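Local coordinates for protein putative platelet activating factor (Streptococcus pneumoniae, PDB 2HSJ) that is of unknown function but is probably an SGNH-type esterase or acylhydrolase of the GDSL-like lipase family, at residues A113-V118 / Y167-F172; V86-L91 / L124-L129. One frame throughout, in Å; residues are numbered along the deposited sequence.

Contact 1: residues A113-V118 / Y167-F172; sequences AIIQSV and YMQVEF. With MG (magnesium ion), chain P.
The helical turn carrying Ile115 runs beside the chain as it enters strand 170-173, and the closest pair of CA atoms, Ile115 and Val170, is 7.9 Å apart, so side chains fill the gap. Ile115 does most of the work with one methyl. With CG1 turned beside the backbone N (chi1 -70°), CG2 stands anti to that nitrogen and reaches over a face of the Tyr167 ring, 3.9 Å from the centroid. The methyl lies 15° off the ring normal, displaced toward the CG side, which makes a CH-pi contact. The same methyl also meets the branch of Val170 tip to tip, with Ile115 CG2 to Val170 CG2 at 3.7 Å. In this GDSL-like, three-layer alpha/beta fold, helix 104-121 lies against one side of the parallel sheet, and here it packs over strand 170-173, the outermost strand on that side within this chain. Leu163 of helix 150-164 and Ile127 of the neighbouring strand also touch Ile115. Toward the more exposed side the chemistry turns polar: Gln116, its chain extended, brings NE2 to the edge of the tyrosine ring and donates to Tyr167 OH at 2.9 Å. That bond is bent (147° at the hydrogen), and the amide plane is turned steeply against the ring. The stronger partner of the hydroxyl is Glu112 OE2, from the preceding turn, so two residues of the helix hold it. A water links Ile115 O, to which it donates, and Gln169 NE2, from which it accepts at 2.8 Å. Tyr167 to Val170 form a type I turn, whose Tyr167 O and Val170 O each bind the magnesium ion at 2.3 Å, together with Ala164 O and a water that also donates to Met168 O.

Contact 2: residues V86-L91 / L124-L129; sequences VDKIFL and LTEIKL. With GOL (glycerol), chain T.
Strands 88-92 and 126-130 are parallel neighbours inside the sheet of the alpha/beta fold, joined by a beta-alpha-beta crossover whose main helix is 104-121. Their paired backbones exchange four bonds in turn: Glu126 N to Asp87 O at 3.0 Å, Ile89 N to Glu126 O at 2.9 Å, Lys128 N to Ile89 O and Leu91 N to Lys128 O. Ile89, Leu91, Ile127 and Leu129 face helix 104-121, and Leu91 CD2 lies alongside Leu129 CD1 at 4.0 Å. The other side bears Lys88, Phe90, Glu126 and Lys128. Lys128 CB lies over the centre of the Phe90 ring, 3.9 Å from the centroid, with CG nearest CE1; Phe39 stacks on the same phenylalanine. A bend at chi2 (-62°) sets the course of the lysine beyond CG, and its ammonium makes a long, weak salt bridge to Glu126 OE1, its stronger partner being Glu171. Lys88 NZ, paired with the Tyr214 carboxylate, is linked to Glu126 OE1 through a water, whose bond to the carboxylate is weak. Just ahead of the two strands, Thr125 OG1 donates to Val86 O at 2.7 Å and accepts from O1 of a glycerol, probably from the crystallisation liquor, at 3.0 Å.

Overall arrangement
Contact 2 is a buried strand pair inside the sheet, held by regular backbone bonds, whereas contact 1 is partly buried, at the outermost strand of the sheet within this chain, and depends on side chains, one tyrosine-amide bond and a water. Helix 104-121 ties them together: it leads on in the chain to strand 126-130, and its Val118 CG1 packs on Ile89 CD1 at 3.6 Å. Strand 170-173 lies next to 126-130, with a probable hydrogen bond from Ile127 N to Gln169 O at 2.8 Å. The contact centres are about 8 Å apart. Charged groups gather on the sheet side away from this helix, while a metal-bound turn lies at contact 1.

Contact 1: residues A113-V118 / Y167-F172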
ATOM      1  N   ALA D 113       0.965   1.304 -32.027  1.00 12.84           N
ATOM      2  CA  ALA D 113       2.337   1.435 -31.531  1.00 12.51           C
ATOM      3  C   ALA D 113       2.430   1.514 -29.987  1.00 12.43           C
ATOM      4  O   ALA D 113       3.367   0.989 -29.379  1.00 13.08           O
ATOM      5  CB  ALA D 113       2.979   2.667 -32.140  1.00 12.77           C
ATOM      6  N   ILE D 114       1.478   2.202 -29.374  1.00 12.35           N
ATOM      7  CA  ILE D 114       1.415   2.267 -27.891  1.00 12.50           C
ATOM      8  C   ILE D 114       1.256   0.837 -27.313  1.00 13.00           C
ATOM      9  O   ILE D 114       1.997   0.411 -26.428  1.00 13.59           O
ATOM     10  CB  ILE D 114       0.285   3.192 -27.419  1.00 12.95           C
ATOM     11  CG1 ILE D 114       0.602   4.651 -27.765  1.00 12.34           C
ATOM     12  CG2 ILE D 114       0.060   3.022 -25.909  1.00 13.09           C
ATOM     13  CD1 ILE D 114      -0.594   5.573 -27.863  1.00 15.64           C
ATOM     14  N   ILE D 115       0.289   0.094 -27.848  1.00 13.24           N
ATOM     15  CA  ILE D 115       0.046  -1.272 -27.399  1.00 12.46           C
ATOM     16  C   ILE D 115       1.316  -2.100 -27.516  1.00 12.33           C
ATOM     17  O   ILE D 115       1.720  -2.813 -26.583  1.00 13.08           O
ATOM     18  CB  ILE D 115      -1.101  -1.928 -28.217  1.00 12.75           C
ATOM     19  CG1 ILE D 115      -2.428  -1.275 -27.854  1.00 13.86           C
ATOM     20  CG2 ILE D 115      -1.161  -3.423 -27.951  1.00 14.18           C
ATOM     21  CD1 ILE D 115      -3.520  -1.546 -28.877  1.00 14.23           C
ATOM     22  N   GLN D 116       1.966  -2.017 -28.678  1.00 12.72           N
ATOM     23  CA  GLN D 116       3.191  -2.781 -28.874  1.00 12.54           C
ATOM     24  C   GLN D 116       4.339  -2.342 -27.947  1.00 13.46           C
ATOM     25  O   GLN D 116       5.122  -3.167 -27.484  1.00 14.11           O
ATOM     26  CB  GLN D 116       3.634  -2.699 -30.320  1.00 13.65           C
ATOM     27  CG  GLN D 116       2.645  -3.324 -31.261  1.00 14.57           C
ATOM     28  CD  GLN D 116       2.997  -3.060 -32.711  1.00 19.50           C
ATOM     29  OE1 GLN D 116       3.819  -2.197 -33.022  1.00 24.00           O
ATOM     30  NE2 GLN D 116       2.371  -3.790 -33.602  1.00 19.46           N
ATOM     31  N   SER D 117       4.436  -1.042 -27.664  1.00 13.69           N
ATOM     32  CA  SER D 117       5.492  -0.579 -26.781  1.00 15.16           C
ATOM     33  C   SER D 117       5.256  -1.068 -25.337  1.00 15.21           C
ATOM     34  O   SER D 117       6.180  -1.529 -24.652  1.00 15.92           O
ATOM     35  CB  SER D 117       5.565   0.933 -26.865  1.00 15.57           C
ATOM     36  OG  SER D 117       6.675   1.424 -26.134  1.00 18.68           O
ATOM     37  N   VAL D 118       4.008  -1.004 -24.897  1.00 15.08           N
ATOM     38  CA  VAL D 118       3.657  -1.518 -23.575  1.00 16.18           C
ATOM     39  C   VAL D 118       3.948  -3.016 -23.460  1.00 16.35           C
ATOM     40  O   VAL D 118       4.452  -3.467 -22.417  1.00 17.17           O
ATOM     41  CB  VAL D 118       2.183  -1.219 -23.243  1.00 16.86           C
ATOM     42  CG1 VAL D 118       1.746  -1.935 -21.939  1.00 16.53           C
ATOM     43  CG2 VAL D 118       1.952   0.292 -23.148  1.00 15.43           C
ATOM     44  N   TYR D 167      -4.967  -8.286 -30.339  1.00  9.55           N
ATOM     45  CA  TYR D 167      -4.011  -8.429 -29.230  1.00 10.19           C
ATOM     46  C   TYR D 167      -4.704  -9.125 -28.062  1.00  9.73           C
ATOM     47  O   TYR D 167      -5.711  -8.615 -27.558  1.00  9.15           O
ATOM     48  CB  TYR D 167      -3.460  -7.043 -28.787  1.00 10.64           C
ATOM     49  CG  TYR D 167      -2.594  -6.432 -29.867  1.00 11.72           C
ATOM     50  CD1 TYR D 167      -1.242  -6.751 -29.940  1.00 14.11           C
ATOM     51  CD2 TYR D 167      -3.129  -5.588 -30.840  1.00 12.99           C
ATOM     52  CE1 TYR D 167      -0.437  -6.255 -30.963  1.00 13.44           C
ATOM     53  CE2 TYR D 167      -2.338  -5.074 -31.871  1.00 13.61           C
ATOM     54  CZ  TYR D 167      -0.985  -5.418 -31.929  1.00 14.30           C
ATOM     55  OH  TYR D 167      -0.186  -4.936 -32.954  1.00 14.09           O
HETATM   56  N   MSE D 168      -4.193 -10.269 -27.597  1.00  9.29           N
HETATM   57  CA  MSE D 168      -4.837 -10.959 -26.480  1.00  9.80           C
HETATM   58  C   MSE D 168      -4.876 -10.101 -25.205  1.00 10.18           C
HETATM   59  O   MSE D 168      -5.793 -10.235 -24.388  1.00 11.21           O
HETATM   60  CB  MSE D 168      -4.127 -12.277 -26.150  1.00 10.47           C
HETATM   61  CG  MSE D 168      -4.318 -13.357 -27.208  1.00 12.14           C
HETATM   62 SE   MSE D 168      -6.213 -13.808 -27.626  1.00 19.62          SE
HETATM   63  CE  MSE D 168      -6.837 -14.322 -25.821  1.00 18.87           C
ATOM     64  N   GLN D 169      -3.874  -9.244 -25.035  1.00  9.84           N
ATOM     65  CA  GLN D 169      -3.813  -8.476 -23.786  1.00 11.24           C
ATOM     66  C   GLN D 169      -4.661  -7.204 -23.794  1.00 10.97           C
ATOM     67  O   GLN D 169      -4.743  -6.506 -22.760  1.00 11.99           O
ATOM     68  CB  GLN D 169      -2.369  -8.157 -23.442  1.00 12.20           C
ATOM     69  CG  GLN D 169      -1.756  -7.127 -24.342  1.00 15.16           C
ATOM     70  CD  GLN D 169      -1.158  -7.673 -25.665  1.00 18.03           C
ATOM     71  OE1 GLN D 169      -1.486  -8.777 -26.167  1.00 18.24           O
ATOM     72  NE2 GLN D 169      -0.268  -6.871 -26.239  1.00 19.89           N
ATOM     73  N   VAL D 170      -5.280  -6.902 -24.940  1.00  9.47           N
ATOM     74  CA  VAL D 170      -6.115  -5.703 -25.075  1.00 10.38           C
ATOM     75  C   VAL D 170      -7.589  -6.081 -25.091  1.00  9.49           C
ATOM     76  O   VAL D 170      -8.012  -6.943 -25.882  1.00  9.89           O
ATOM     77  CB  VAL D 170      -5.762  -4.911 -26.348  1.00  9.88           C
ATOM     78  CG1 VAL D 170      -6.547  -3.594 -26.382  1.00 10.56           C
ATOM     79  CG2 VAL D 170      -4.273  -4.622 -26.380  1.00 10.26           C
ATOM     80  N   GLU D 171      -8.369  -5.410 -24.229  1.00  9.73           N
ATOM     81  CA  GLU D 171      -9.822  -5.587 -24.222  1.00 10.22           C
ATOM     82  C   GLU D 171     -10.435  -4.238 -24.511  1.00 10.75           C
ATOM     83  O   GLU D 171     -10.120  -3.257 -23.841  1.00 11.52           O
ATOM     84  CB  GLU D 171     -10.329  -6.119 -22.871  1.00 10.39           C
ATOM     85  CG  GLU D 171     -11.826  -6.413 -22.918  1.00 13.19           C
ATOM     86  CD  GLU D 171     -12.362  -6.941 -21.609  1.00 16.09           C
ATOM     87  OE1 GLU D 171     -11.707  -6.748 -20.564  1.00 16.80           O
ATOM     88  OE2 GLU D 171     -13.434  -7.556 -21.631  1.00 20.02           O
ATOM     89  N   PHE D 172     -11.307  -4.183 -25.510  1.00 10.52           N
ATOM     90  CA  PHE D 172     -12.116  -2.998 -25.740  1.00 11.37           C
ATOM     91  C   PHE D 172     -13.195  -2.901 -24.666  1.00 11.26           C
ATOM     92  O   PHE D 172     -13.862  -3.891 -24.338  1.00 12.32           O
ATOM     93  CB  PHE D 172     -12.767  -3.099 -27.111  1.00 11.53           C
ATOM     94  CG  PHE D 172     -13.606  -1.914 -27.460  1.00 11.25           C
ATOM     95  CD1 PHE D 172     -13.038  -0.669 -27.705  1.00 13.99           C
ATOM     96  CD2 PHE D 172     -14.983  -2.080 -27.574  1.00 14.15           C
ATOM     97  CE1 PHE D 172     -13.870   0.417 -28.041  1.00 14.82           C
ATOM     98  CE2 PHE D 172     -15.803  -1.018 -27.891  1.00 15.56           C
ATOM     99  CZ  PHE D 172     -15.246   0.220 -28.148  1.00 12.79           C
TER
HETATM  100 MG    MG P1304      -8.032  -8.510 -27.508  1.00 10.46          MG
HETATM  101  O   HOH W   1       0.342  -4.585 -24.711  1.00 21.20           O
HETATM  102  O   HOH W   2      -8.265 -10.249 -25.620  1.00 16.30           O

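Contact 2: residues V86-L91 / L124-L129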
ATOM      1  N   VAL D  86       2.140  -3.590 -12.322  1.00 10.76           N
ATOM      2  CA  VAL D  86       0.991  -2.979 -12.988  1.00 10.61           C
ATOM      3  C   VAL D  86       0.116  -4.081 -13.586  1.00 10.97           C
ATOM      4  O   VAL D  86       0.529  -4.790 -14.501  1.00 11.66           O
ATOM      5  CB  VAL D  86       1.426  -2.016 -14.107  1.00 10.78           C
ATOM      6  CG1 VAL D  86       0.173  -1.339 -14.697  1.00 11.27           C
ATOM      7  CG2 VAL D  86       2.420  -0.980 -13.549  1.00 11.44           C
ATOM      8  N   ASP D  87      -1.079  -4.239 -13.044  1.00 10.72           N
ATOM      9  CA  ASP D  87      -2.005  -5.242 -13.571  1.00 11.26           C
ATOM     10  C   ASP D  87      -2.662  -4.776 -14.868  1.00 11.31           C
ATOM     11  O   ASP D  87      -2.812  -5.565 -15.815  1.00 12.09           O
ATOM     12  CB  ASP D  87      -3.087  -5.557 -12.521  1.00 10.97           C
ATOM     13  CG  ASP D  87      -2.627  -6.575 -11.491  1.00 17.04           C
ATOM     14  OD1 ASP D  87      -1.432  -7.001 -11.532  1.00 20.36           O
ATOM     15  OD2 ASP D  87      -3.472  -6.981 -10.650  1.00 20.85           O
ATOM     16  N   LYS D  88      -3.087  -3.511 -14.902  1.00 11.53           N
ATOM     17  CA  LYS D  88      -3.875  -3.018 -16.012  1.00 11.89           C
ATOM     18  C   LYS D  88      -3.553  -1.571 -16.260  1.00 11.71           C
ATOM     19  O   LYS D  88      -3.250  -0.803 -15.330  1.00 11.55           O
ATOM     20  CB  LYS D  88      -5.390  -3.120 -15.724  1.00 12.58           C
ATOM     21  CG  LYS D  88      -5.879  -4.533 -15.446  1.00 12.95           C
ATOM     22  CD  LYS D  88      -7.352  -4.511 -15.131  1.00 15.57           C
ATOM     23  CE  LYS D  88      -7.885  -5.910 -14.920  1.00 19.81           C
ATOM     24  NZ  LYS D  88      -7.348  -6.482 -13.680  1.00 20.20           N
ATOM     25  N   ILE D  89      -3.641  -1.209 -17.531  1.00 10.79           N
ATOM     26  CA  ILE D  89      -3.618   0.178 -17.983  1.00 12.04           C
ATOM     27  C   ILE D  89      -4.960   0.459 -18.621  1.00 11.88           C
ATOM     28  O   ILE D  89      -5.377  -0.268 -19.513  1.00 12.25           O
ATOM     29  CB  ILE D  89      -2.511   0.388 -19.043  1.00 12.79           C
ATOM     30  CG1 ILE D  89      -1.134   0.258 -18.391  1.00 14.61           C
ATOM     31  CG2 ILE D  89      -2.663   1.754 -19.757  1.00 13.72           C
ATOM     32  CD1 ILE D  89       0.002  -0.067 -19.402  1.00 16.88           C
ATOM     33  N   PHE D  90      -5.650   1.487 -18.134  1.00 11.49           N
ATOM     34  CA  PHE D  90      -6.886   1.953 -18.776  1.00 11.93           C
ATOM     35  C   PHE D  90      -6.501   3.111 -19.660  1.00 12.92           C
ATOM     36  O   PHE D  90      -5.850   4.051 -19.199  1.00 13.35           O
ATOM     37  CB  PHE D  90      -7.899   2.414 -17.739  1.00 12.65           C
ATOM     38  CG  PHE D  90      -8.681   1.299 -17.123  1.00 12.81           C
ATOM     39  CD1 PHE D  90      -8.061   0.207 -16.534  1.00 13.02           C
ATOM     40  CD2 PHE D  90     -10.071   1.334 -17.174  1.00 16.26           C
ATOM     41  CE1 PHE D  90      -8.816  -0.812 -15.980  1.00 12.45           C
ATOM     42  CE2 PHE D  90     -10.829   0.317 -16.632  1.00 16.50           C
ATOM     43  CZ  PHE D  90     -10.206  -0.761 -16.034  1.00 14.47           C
ATOM     44  N   LEU D  91      -6.908   3.054 -20.921  1.00 12.31           N
ATOM     45  CA  LEU D  91      -6.548   4.061 -21.888  1.00 11.92           C
ATOM     46  C   LEU D  91      -7.818   4.696 -22.469  1.00 11.53           C
ATOM     47  O   LEU D  91      -8.640   4.023 -23.098  1.00 12.06           O
ATOM     48  CB  LEU D  91      -5.719   3.407 -22.988  1.00 12.38           C
ATOM     49  CG  LEU D  91      -5.244   4.329 -24.078  1.00 13.30           C
ATOM     50  CD1 LEU D  91      -4.483   5.514 -23.500  1.00 16.12           C
ATOM     51  CD2 LEU D  91      -4.377   3.497 -25.050  1.00 18.37           C
ATOM     52  N   LEU D 124       3.099  -8.606 -18.853  1.00 15.34           N
ATOM     53  CA  LEU D 124       1.979  -9.279 -18.176  1.00 15.11           C
ATOM     54  C   LEU D 124       0.827  -8.316 -17.900  1.00 14.57           C
ATOM     55  O   LEU D 124      -0.169  -8.710 -17.294  1.00 14.64           O
ATOM     56  CB  LEU D 124       2.427  -9.963 -16.872  1.00 16.28           C
ATOM     57  CG  LEU D 124       3.467 -11.080 -17.024  1.00 18.05           C
ATOM     58  CD1 LEU D 124       3.952 -11.602 -15.671  1.00 19.98           C
ATOM     59  CD2 LEU D 124       2.876 -12.202 -17.827  1.00 20.74           C
ATOM     60  N   THR D 125       0.966  -7.076 -18.351  1.00 12.22           N
ATOM     61  CA  THR D 125      -0.050  -6.059 -18.090  1.00 12.51           C
ATOM     62  C   THR D 125      -1.124  -6.071 -19.167  1.00 13.20           C
ATOM     63  O   THR D 125      -0.815  -6.172 -20.360  1.00 14.88           O
ATOM     64  CB  THR D 125       0.613  -4.679 -17.998  1.00 12.94           C
ATOM     65  OG1 THR D 125       1.601  -4.717 -16.957  1.00 12.87           O
ATOM     66  CG2 THR D 125      -0.404  -3.559 -17.712  1.00 13.27           C
ATOM     67  N   GLU D 126      -2.380  -5.984 -18.739  1.00 12.56           N
ATOM     68  CA  GLU D 126      -3.523  -5.881 -19.646  1.00 13.32           C
ATOM     69  C   GLU D 126      -3.791  -4.434 -20.005  1.00 12.87           C
ATOM     70  O   GLU D 126      -3.552  -3.546 -19.181  1.00 13.55           O
ATOM     71  CB  GLU D 126      -4.763  -6.486 -18.993  1.00 13.12           C
ATOM     72  CG  GLU D 126      -4.635  -8.011 -18.882  1.00 15.52           C
ATOM     73  CD  GLU D 126      -5.774  -8.636 -18.125  1.00 20.23           C
ATOM     74  OE1 GLU D 126      -6.563  -7.907 -17.519  1.00 19.91           O
ATOM     75  OE2 GLU D 126      -5.890  -9.886 -18.134  1.00 24.60           O
ATOM     76  N   ILE D 127      -4.261  -4.170 -21.234  1.00 12.08           N
ATOM     77  CA  ILE D 127      -4.691  -2.832 -21.609  1.00 12.61           C
ATOM     78  C   ILE D 127      -6.187  -2.869 -21.783  1.00 10.92           C
ATOM     79  O   ILE D 127      -6.711  -3.738 -22.487  1.00 12.55           O
ATOM     80  CB  ILE D 127      -3.989  -2.335 -22.909  1.00 12.55           C
ATOM     81  CG1 ILE D 127      -2.500  -2.087 -22.632  1.00 16.07           C
ATOM     82  CG2 ILE D 127      -4.650  -1.062 -23.465  1.00 13.51           C
ATOM     83  CD1 ILE D 127      -1.663  -1.856 -23.920  1.00 14.23           C
ATOM     84  N   LYS D 128      -6.882  -1.962 -21.114  1.00 11.07           N
ATOM     85  CA  LYS D 128      -8.323  -1.794 -21.317  1.00 10.99           C
ATOM     86  C   LYS D 128      -8.487  -0.546 -22.165  1.00 11.29           C
ATOM     87  O   LYS D 128      -8.229   0.573 -21.704  1.00 12.16           O
ATOM     88  CB  LYS D 128      -9.024  -1.669 -19.957  1.00 11.76           C
ATOM     89  CG  LYS D 128      -8.697  -2.816 -18.997  1.00 11.88           C
ATOM     90  CD  LYS D 128      -9.175  -4.152 -19.601  1.00 13.86           C
ATOM     91  CE  LYS D 128      -8.832  -5.343 -18.722  1.00 13.87           C
ATOM     92  NZ  LYS D 128      -9.213  -6.645 -19.391  1.00 15.99           N
ATOM     93  N   LEU D 129      -8.871  -0.749 -23.424  1.00 10.93           N
ATOM     94  CA  LEU D 129      -8.974   0.372 -24.362  1.00 10.61           C
ATOM     95  C   LEU D 129     -10.433   0.842 -24.380  1.00 10.77           C
ATOM     96  O   LEU D 129     -11.327   0.151 -24.908  1.00 11.46           O
ATOM     97  CB  LEU D 129      -8.532  -0.070 -25.767  1.00 11.09           C
ATOM     98  CG  LEU D 129      -8.628   0.935 -26.926  1.00 11.01           C
ATOM     99  CD1 LEU D 129      -7.747   2.197 -26.670  1.00 13.70           C
ATOM    100  CD2 LEU D 129      -8.242   0.226 -28.239  1.00 11.56           C
TER
HETATM  101  C1  GOL T1407       4.445  -7.483 -15.942  1.00 38.79           C
HETATM  102  O1  GOL T1407       3.891  -6.632 -16.916  1.00 36.97           O
HETATM  103  C2  GOL T1407       4.945  -6.639 -14.782  1.00 38.20           C
HETATM  104  O2  GOL T1407       6.027  -5.854 -15.241  1.00 39.01           O
HETATM  105  C3  GOL T1407       3.814  -5.762 -14.255  1.00 36.43           C
HETATM  106  O3  GOL T1407       4.276  -4.442 -14.077  1.00 31.93           O
HETATM  107  O   HOH W   3      -2.551  -8.324 -15.975  1.00 23.07           O
HETATM  108  O   HOH W   4      -5.169  -7.991 -14.880  1.00 44.23           O